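Local coordinates for protein chinitase A (Streptomyces coelicolor, PDB 3EBV) that probably hydrolyses internal glycosidic bonds of chitin, with this chain representing the glycosyl hydrolase family 18 catalytic TIM-barrel domain of a longer secreted protein, at residues A[37-42]-A[48-53]; A[192-197]-A[253-258]. All blocks are in the same frame, centred on the assembly; numbering follows the deposited sequence.

Contact 1: A[37-42]-A[48-53]; sequences FADATT and TFNLDS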
ATOM      1  N   PHE A  37      -0.824   3.877  11.750  1.00 13.77           N
ATOM      2  CA  PHE A  37      -0.134   2.592  11.640  1.00 14.33           C
ATOM      3  C   PHE A  37      -0.237   1.855  12.977  1.00 15.66           C
ATOM      4  O   PHE A  37      -0.576   2.464  14.019  1.00 15.87           O
ATOM      5  CB  PHE A  37       1.354   2.821  11.403  1.00 15.54           C
ATOM      6  CG  PHE A  37       1.684   3.525  10.114  1.00 13.71           C
ATOM      7  CD1 PHE A  37       1.781   2.802   8.923  1.00 13.84           C
ATOM      8  CD2 PHE A  37       1.923   4.892  10.098  1.00 14.95           C
ATOM      9  CE1 PHE A  37       2.100   3.447   7.732  1.00 12.31           C
ATOM     10  CE2 PHE A  37       2.258   5.539   8.894  1.00 13.88           C
ATOM     11  CZ  PHE A  37       2.334   4.809   7.710  1.00 13.23           C
ATOM     12  N   ALA A  38       0.090   0.574  12.945  1.00 16.08           N
ATOM     13  CA  ALA A  38       0.371  -0.153  14.197  1.00 17.51           C
ATOM     14  C   ALA A  38       1.652   0.425  14.807  1.00 21.00           C
ATOM     15  O   ALA A  38       2.454   1.040  14.107  1.00 23.68           O
ATOM     16  CB  ALA A  38       0.487  -1.639  13.967  1.00 16.47           C
ATOM     17  N   ASP A  39       1.804   0.271  16.121  1.00 21.30           N
ATOM     18  CA  ASP A  39       2.960   0.766  16.875  1.00 23.11           C
ATOM     19  C   ASP A  39       3.894  -0.436  17.207  1.00 21.25           C
ATOM     20  O   ASP A  39       3.407  -1.517  17.503  1.00 19.72           O
ATOM     21  CB  ASP A  39       2.457   1.435  18.174  1.00 24.29           C
ATOM     22  CG  ASP A  39       1.791   2.822  17.931  1.00 28.50           C
ATOM     23  OD1 ASP A  39       2.391   3.629  17.189  1.00 33.89           O
ATOM     24  OD2 ASP A  39       0.712   3.099  18.509  1.00 33.98           O
ATOM     25  N   ALA A  40       5.210  -0.254  17.140  1.00 22.19           N
ATOM     26  CA  ALA A  40       6.143  -1.227  17.750  1.00 22.94           C
ATOM     27  C   ALA A  40       5.957  -1.274  19.275  1.00 23.34           C
ATOM     28  O   ALA A  40       5.431  -0.326  19.872  1.00 24.10           O
ATOM     29  CB  ALA A  40       7.573  -0.882  17.427  1.00 23.18           C
ATOM     30  N   THR A  41       6.381  -2.377  19.891  1.00 22.35           N
ATOM     31  CA  THR A  41       6.365  -2.500  21.375  1.00 22.27           C
ATOM     32  C   THR A  41       7.771  -2.855  21.857  1.00 23.06           C
ATOM     33  O   THR A  41       8.736  -2.901  21.070  1.00 23.72           O
ATOM     34  CB  THR A  41       5.375  -3.573  21.856  1.00 21.19           C
ATOM     35  OG1 THR A  41       5.902  -4.873  21.544  1.00 22.48           O
ATOM     36  CG2 THR A  41       4.014  -3.417  21.222  1.00 22.75           C
ATOM     37  N   THR A  42       7.909  -3.098  23.162  1.00 23.31           N
ATOM     38  CA  THR A  42       9.205  -3.495  23.696  1.00 24.95           C
ATOM     39  C   THR A  42       9.590  -4.942  23.356  1.00 24.34           C
ATOM     40  O   THR A  42      10.742  -5.318  23.564  1.00 25.74           O
ATOM     41  CB  THR A  42       9.264  -3.302  25.237  1.00 25.32           C
ATOM     42  OG1 THR A  42       8.165  -3.995  25.840  1.00 27.95           O
ATOM     43  CG2 THR A  42       9.179  -1.830  25.568  1.00 26.12           C
ATOM     44  N   THR A  48       1.213  -3.325  18.160  1.00 18.49           N
ATOM     45  CA  THR A  48      -0.085  -3.110  18.764  1.00 19.72           C
ATOM     46  C   THR A  48      -0.753  -1.954  18.015  1.00 19.74           C
ATOM     47  O   THR A  48      -0.096  -1.221  17.251  1.00 19.36           O
ATOM     48  CB  THR A  48       0.055  -2.809  20.308  1.00 21.11           C
ATOM     49  OG1 THR A  48      -1.234  -2.873  20.924  1.00 25.60           O
ATOM     50  CG2 THR A  48       0.684  -1.462  20.538  1.00 20.57           C
ATOM     51  N   PHE A  49      -2.056  -1.831  18.194  1.00 19.33           N
ATOM     52  CA  PHE A  49      -2.759  -0.706  17.624  1.00 19.15           C
ATOM     53  C   PHE A  49      -3.499   0.043  18.728  1.00 19.80           C
ATOM     54  O   PHE A  49      -4.201  -0.581  19.539  1.00 21.34           O
ATOM     55  CB  PHE A  49      -3.761  -1.180  16.582  1.00 19.21           C
ATOM     56  CG  PHE A  49      -4.578  -0.054  15.987  1.00 19.32           C
ATOM     57  CD1 PHE A  49      -3.971   0.904  15.168  1.00 19.46           C
ATOM     58  CD2 PHE A  49      -5.935   0.067  16.271  1.00 21.89           C
ATOM     59  CE1 PHE A  49      -4.714   1.943  14.643  1.00 20.08           C
ATOM     60  CE2 PHE A  49      -6.677   1.115  15.740  1.00 21.20           C
ATOM     61  CZ  PHE A  49      -6.074   2.038  14.920  1.00 19.95           C
ATOM     62  N   ASN A  50      -3.342   1.360  18.725  1.00 20.01           N
ATOM     63  CA  ASN A  50      -4.005   2.217  19.703  1.00 21.06           C
ATOM     64  C   ASN A  50      -4.691   3.347  18.941  1.00 19.72           C
ATOM     65  O   ASN A  50      -3.986   4.240  18.428  1.00 18.74           O
ATOM     66  CB  ASN A  50      -2.953   2.788  20.661  1.00 22.94           C
ATOM     67  CG  ASN A  50      -2.297   1.705  21.535  1.00 26.10           C
ATOM     68  OD1 ASN A  50      -2.991   0.947  22.216  1.00 32.28           O
ATOM     69  ND2 ASN A  50      -0.971   1.634  21.510  1.00 30.05           N
ATOM     70  N   LEU A  51      -6.015   3.286  18.853  1.00 19.10           N
ATOM     71  CA  LEU A  51      -6.755   4.348  18.162  1.00 19.79           C
ATOM     72  C   LEU A  51      -6.420   5.687  18.798  1.00 20.94           C
ATOM     73  O   LEU A  51      -6.489   5.820  20.026  1.00 21.02           O
ATOM     74  CB  LEU A  51      -8.260   4.095  18.190  1.00 19.74           C
ATOM     75  CG  LEU A  51      -9.166   5.101  17.467  1.00 19.90           C
ATOM     76  CD1 LEU A  51      -8.904   5.094  15.919  1.00 19.87           C
ATOM     77  CD2 LEU A  51     -10.608   4.830  17.746  1.00 20.66           C
ATOM     78  N   ASP A  52      -6.052   6.673  17.978  1.00 21.00           N
ATOM     79  CA  ASP A  52      -5.709   8.018  18.460  1.00 21.74           C
ATOM     80  C   ASP A  52      -6.982   8.843  18.709  1.00 22.36           C
ATOM     81  O   ASP A  52      -7.210   9.884  18.089  1.00 21.32           O
ATOM     82  CB  ASP A  52      -4.774   8.706  17.445  1.00 22.19           C
ATOM     83  CG  ASP A  52      -4.254  10.058  17.919  1.00 25.47           C
ATOM     84  OD1 ASP A  52      -4.265  10.319  19.151  1.00 26.73           O
ATOM     85  OD2 ASP A  52      -3.828  10.856  17.053  1.00 25.87           O
ATOM     86  N   SER A  53      -7.797   8.378  19.653  1.00 22.55           N
ATOM     87  CA  SER A  53      -9.046   9.036  19.987  1.00 24.64           C
ATOM     88  C   SER A  53      -8.898  10.538  20.223  1.00 26.31           C
ATOM     89  O   SER A  53      -9.638  11.335  19.641  1.00 27.58           O
ATOM     90  CB  SER A  53      -9.622   8.352  21.222  1.00 23.55           C
ATOM     91  OG  SER A  53     -10.072   7.062  20.855  1.00 24.73           O
TER
HETATM   92  O   HOH W   1      -1.364   2.428  16.819  1.00 22.31           O
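A short β-hairpin is formed at the C-terminal end of TIM-barrel strand 32-40, whose D39 pairs antiparallel with T48 of the two-residue strand 47-48 in a hydrogen-bonded pair. Two backbone bonds close the ring: D39 N to T48 O at 2.7 Å, nearly straight at 170°, and T48 N to D39 O at 2.9 Å. Two residues further from the turn, the ladder opens. F37 O and N50 N lie 5.6 Å apart, and a water takes up the gap, donating to F37 O and accepting from N50 N. Its second hydrogen goes to D39 OD2, 2.8 Å from the water oxygen. The side chains of D39 and N50 cross at about a right angle, with the carboxylate and amide planes 31° apart and D39 OD2 3.7 Å from N50 ND2. F49 brings its ring edge to the carbonyl of F37, with CD1 3.9 Å from O and that oxygen in the ring plane, while the ring also packs edge-to-face with Y111 and touches I80. Nearer the turn the contact is apolar, CG2 of T41 meeting CG2 of T48 at 3.9 Å. T48 directs OG1 opposite its backbone N (chi1 -168°), which leaves CG2 as the branch facing T41. Beyond the hairpin, the N13 side chain grips N50 O and D52 N. F37 follows a cis peptide bond, a feature known from the same barrel strand in family 18 relatives such as hevamine. With three bonds on one water, the separating backbones remain coupled and the D39 carboxylate gains a fixed donor, whose polarity its negative charge would probably enhance.

Contact 2: A[192-197]-A[253-258]; sequences KVYAQG and CGSFKP
Y194 sits on the two-residue strand 193-194, which pairs with strand 186-187, whereas 253-258 is irregular and passes at a distance, F256 CA lying 9.7 Å from Y194 CA, so the gap is crossed by side chains and a water. The phenol end of Y194 does the touching. Its OH comes obliquely to the root of the F256 ring, 3.7 Å from CD1 and 3.9 Å from CB of that residue, and the two side chains cross at about a right angle. With CG of F256 opposite its backbone N (chi1 179°), both CB and the near ring carbons are presented to the hydroxyl. In the barrel, 193-194 belongs to the excursion between strand 175-179 and helix 199-210, while 253-258 lies between helix 237-249 and the last barrel strand, 267-271; the contact thus ties together connections from successive β/α units. A water in the plane of the Y194 ring completes the bridge, donating to Y194 OH and to S255 OG, each 2.8 Å from the water oxygen. Both hydroxyls also have carboxylate partners, D190 for the tyrosine and D200 for the serine, and D200 uses its other oxygen for F256 N. Helix 199-210 touches both side chains, A204 against Y194 and T203 against F256, and the F256 side chain also touches C189, whose disulfide to C207 reaches that same helix. At the start of 253-258, C253 is bonded covalently to C246 of helix 237-249.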
ATOM      1  N   LYS A 192      17.495   2.247 -18.039  1.00 10.96           N
ATOM      2  CA  LYS A 192      17.668   3.716 -18.184  1.00 10.47           C
ATOM      3  C   LYS A 192      17.234   4.432 -16.912  1.00 11.54           C
ATOM      4  O   LYS A 192      16.424   3.895 -16.159  1.00 11.58           O
ATOM      5  CB  LYS A 192      16.876   4.239 -19.389  1.00 10.09           C
ATOM      6  CG  LYS A 192      17.233   3.601 -20.734  1.00 10.43           C
ATOM      7  CD  LYS A 192      16.599   4.364 -21.905  1.00 11.23           C
ATOM      8  CE  LYS A 192      17.228   3.884 -23.196  1.00 12.44           C
ATOM      9  NZ  LYS A 192      16.579   4.565 -24.410  1.00 14.23           N
ATOM     10  N   VAL A 193      17.740   5.639 -16.694  1.00 10.08           N
ATOM     11  CA  VAL A 193      17.450   6.414 -15.475  1.00  9.81           C
ATOM     12  C   VAL A 193      16.203   7.252 -15.673  1.00 10.85           C
ATOM     13  O   VAL A 193      16.072   8.011 -16.668  1.00 10.60           O
ATOM     14  CB  VAL A 193      18.648   7.363 -15.150  1.00 10.94           C
ATOM     15  CG1 VAL A 193      18.309   8.271 -13.964  1.00 11.69           C
ATOM     16  CG2 VAL A 193      19.917   6.556 -14.898  1.00 12.89           C
ATOM     17  N   TYR A 194      15.286   7.143 -14.722  1.00  9.87           N
ATOM     18  CA  TYR A 194      14.045   7.906 -14.728  1.00  9.63           C
ATOM     19  C   TYR A 194      13.903   8.677 -13.423  1.00  9.27           C
ATOM     20  O   TYR A 194      14.485   8.315 -12.384  1.00 10.76           O
ATOM     21  CB  TYR A 194      12.808   6.974 -14.906  1.00  9.65           C
ATOM     22  CG  TYR A 194      12.831   6.301 -16.268  1.00  8.54           C
ATOM     23  CD1 TYR A 194      12.320   6.978 -17.365  1.00  9.43           C
ATOM     24  CD2 TYR A 194      13.409   5.025 -16.454  1.00 10.51           C
ATOM     25  CE1 TYR A 194      12.356   6.400 -18.643  1.00  9.81           C
ATOM     26  CE2 TYR A 194      13.454   4.441 -17.727  1.00 10.14           C
ATOM     27  CZ  TYR A 194      12.913   5.158 -18.814  1.00  9.71           C
ATOM     28  OH  TYR A 194      12.938   4.622 -20.114  1.00 10.54           O
ATOM     29  N   ALA A 195      13.109   9.733 -13.499  1.00  8.63           N
ATOM     30  CA  ALA A 195      12.898  10.639 -12.362  1.00  9.13           C
ATOM     31  C   ALA A 195      11.455  10.658 -11.902  1.00  9.83           C
ATOM     32  O   ALA A 195      10.524  10.580 -12.740  1.00  9.78           O
ATOM     33  CB  ALA A 195      13.290  12.051 -12.770  1.00 10.55           C
ATOM     34  N   GLN A 196      11.255  10.808 -10.585  1.00 10.15           N
ATOM     35  CA  GLN A 196       9.896  10.868 -10.047  1.00  9.95           C
ATOM     36  C   GLN A 196       9.101  12.035 -10.638  1.00 10.41           C
ATOM     37  O   GLN A 196       9.687  13.032 -11.083  1.00 11.06           O
ATOM     38  CB  GLN A 196       9.861  10.882  -8.500  1.00 10.07           C
ATOM     39  CG  GLN A 196      10.318  12.231  -7.955  1.00  9.78           C
ATOM     40  CD  GLN A 196      10.410  12.241  -6.457  1.00 11.57           C
ATOM     41  OE1 GLN A 196       9.890  11.337  -5.808  1.00 11.08           O
ATOM     42  NE2 GLN A 196      11.107  13.232  -5.901  1.00 13.18           N
ATOM     43  N   GLY A 197       7.784  11.923 -10.574  1.00 10.91           N
ATOM     44  CA  GLY A 197       6.948  12.996 -11.087  1.00 11.25           C
ATOM     45  C   GLY A 197       6.704  12.951 -12.588  1.00 12.32           C
ATOM     46  O   GLY A 197       6.248  13.947 -13.159  1.00 13.93           O
ATOM     47  N   CYS A 253       1.254   6.228 -23.359  1.00 10.68           N
ATOM     48  CA  CYS A 253       2.629   6.090 -22.863  1.00 11.44           C
ATOM     49  C   CYS A 253       3.455   7.365 -23.045  1.00 12.98           C
ATOM     50  O   CYS A 253       3.189   8.205 -23.934  1.00 13.64           O
ATOM     51  CB  CYS A 253       3.368   4.935 -23.563  1.00 12.00           C
ATOM     52  SG  CYS A 253       2.573   3.319 -23.314  1.00 10.76           S
ATOM     53  N   GLY A 254       4.469   7.511 -22.187  1.00 12.34           N
ATOM     54  CA  GLY A 254       5.490   8.558 -22.381  1.00 11.82           C
ATOM     55  C   GLY A 254       6.572   8.002 -23.307  1.00 11.28           C
ATOM     56  O   GLY A 254       6.248   7.218 -24.242  1.00 13.70           O
ATOM     57  N   SER A 255       7.841   8.380 -23.122  1.00 11.34           N
ATOM     58  CA  SER A 255       8.903   7.797 -23.966  1.00 11.60           C
ATOM     59  C   SER A 255       9.059   6.283 -23.750  1.00 11.56           C
ATOM     60  O   SER A 255       9.518   5.520 -24.631  1.00 12.41           O
ATOM     61  CB  SER A 255      10.265   8.472 -23.759  1.00 12.24           C
ATOM     62  OG  SER A 255      10.931   8.065 -22.556  1.00 13.21           O
ATOM     63  N   PHE A 256       8.761   5.824 -22.524  1.00 10.30           N
ATOM     64  CA  PHE A 256       8.926   4.408 -22.214  1.00  9.60           C
ATOM     65  C   PHE A 256       7.699   3.598 -22.646  1.00  9.37           C
ATOM     66  O   PHE A 256       6.578   3.890 -22.239  1.00 10.37           O
ATOM     67  CB  PHE A 256       9.156   4.163 -20.710  1.00  9.36           C
ATOM     68  CG  PHE A 256       9.301   2.703 -20.439  1.00  9.60           C
ATOM     69  CD1 PHE A 256      10.437   1.994 -20.889  1.00 11.59           C
ATOM     70  CD2 PHE A 256       8.238   2.007 -19.869  1.00  9.90           C
ATOM     71  CE1 PHE A 256      10.515   0.585 -20.738  1.00 10.69           C
ATOM     72  CE2 PHE A 256       8.339   0.604 -19.694  1.00  8.89           C
ATOM     73  CZ  PHE A 256       9.459  -0.091 -20.138  1.00 10.13           C
ATOM     74  N   LYS A 257       7.983   2.611 -23.493  1.00  9.68           N
ATOM     75  CA  LYS A 257       6.927   1.710 -23.979  1.00  9.63           C
ATOM     76  C   LYS A 257       7.152   0.296 -23.465  1.00  9.39           C
ATOM     77  O   LYS A 257       8.122  -0.366 -23.821  1.00 10.65           O
ATOM     78  CB  LYS A 257       6.925   1.713 -25.522  1.00  9.94           C
ATOM     79  CG  LYS A 257       5.885   0.703 -26.117  1.00  9.76           C
ATOM     80  CD  LYS A 257       4.470   1.168 -25.818  1.00 10.45           C
ATOM     81  CE  LYS A 257       3.381   0.179 -26.323  1.00 11.35           C
ATOM     82  NZ  LYS A 257       3.372  -1.081 -25.485  1.00  9.84           N
ATOM     83  N   PRO A 258       6.249  -0.168 -22.557  1.00 10.29           N
ATOM     84  CA  PRO A 258       6.397  -1.557 -22.147  1.00 10.78           C
ATOM     85  C   PRO A 258       6.321  -2.512 -23.338  1.00 11.12           C
ATOM     86  O   PRO A 258       5.628  -2.235 -24.323  1.00 10.83           O
ATOM     87  CB  PRO A 258       5.195  -1.775 -21.208  1.00 11.69           C
ATOM     88  CG  PRO A 258       4.760  -0.388 -20.745  1.00 11.91           C
ATOM     89  CD  PRO A 258       5.105   0.529 -21.924  1.00 10.42           C
TER
HETATM   90  O   HOH W   2      12.072   5.521 -22.571  1.00 13.46           O

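Contacts 1 and 2 show how the parts of one barrel are joined at separate places around it. Both belong to the same family 18 domain, on opposite sides of the chain's centre, with their centres 38 Å apart and nearest atoms about 17 Å apart. They follow one another in series along the chain: contact 1 is a local hairpin on the second barrel strand, closed within a few residues, whereas contact 2 joins segments 56 residues apart at their closest ends, across helices 199-210 and 237-249. Between them in sequence comes strand 115-120, which carries most of the DxxDxDxE signature of the family. The two contacts do not touch: contact 1 is built on a barrel strand, contact 2 on the connections outside it.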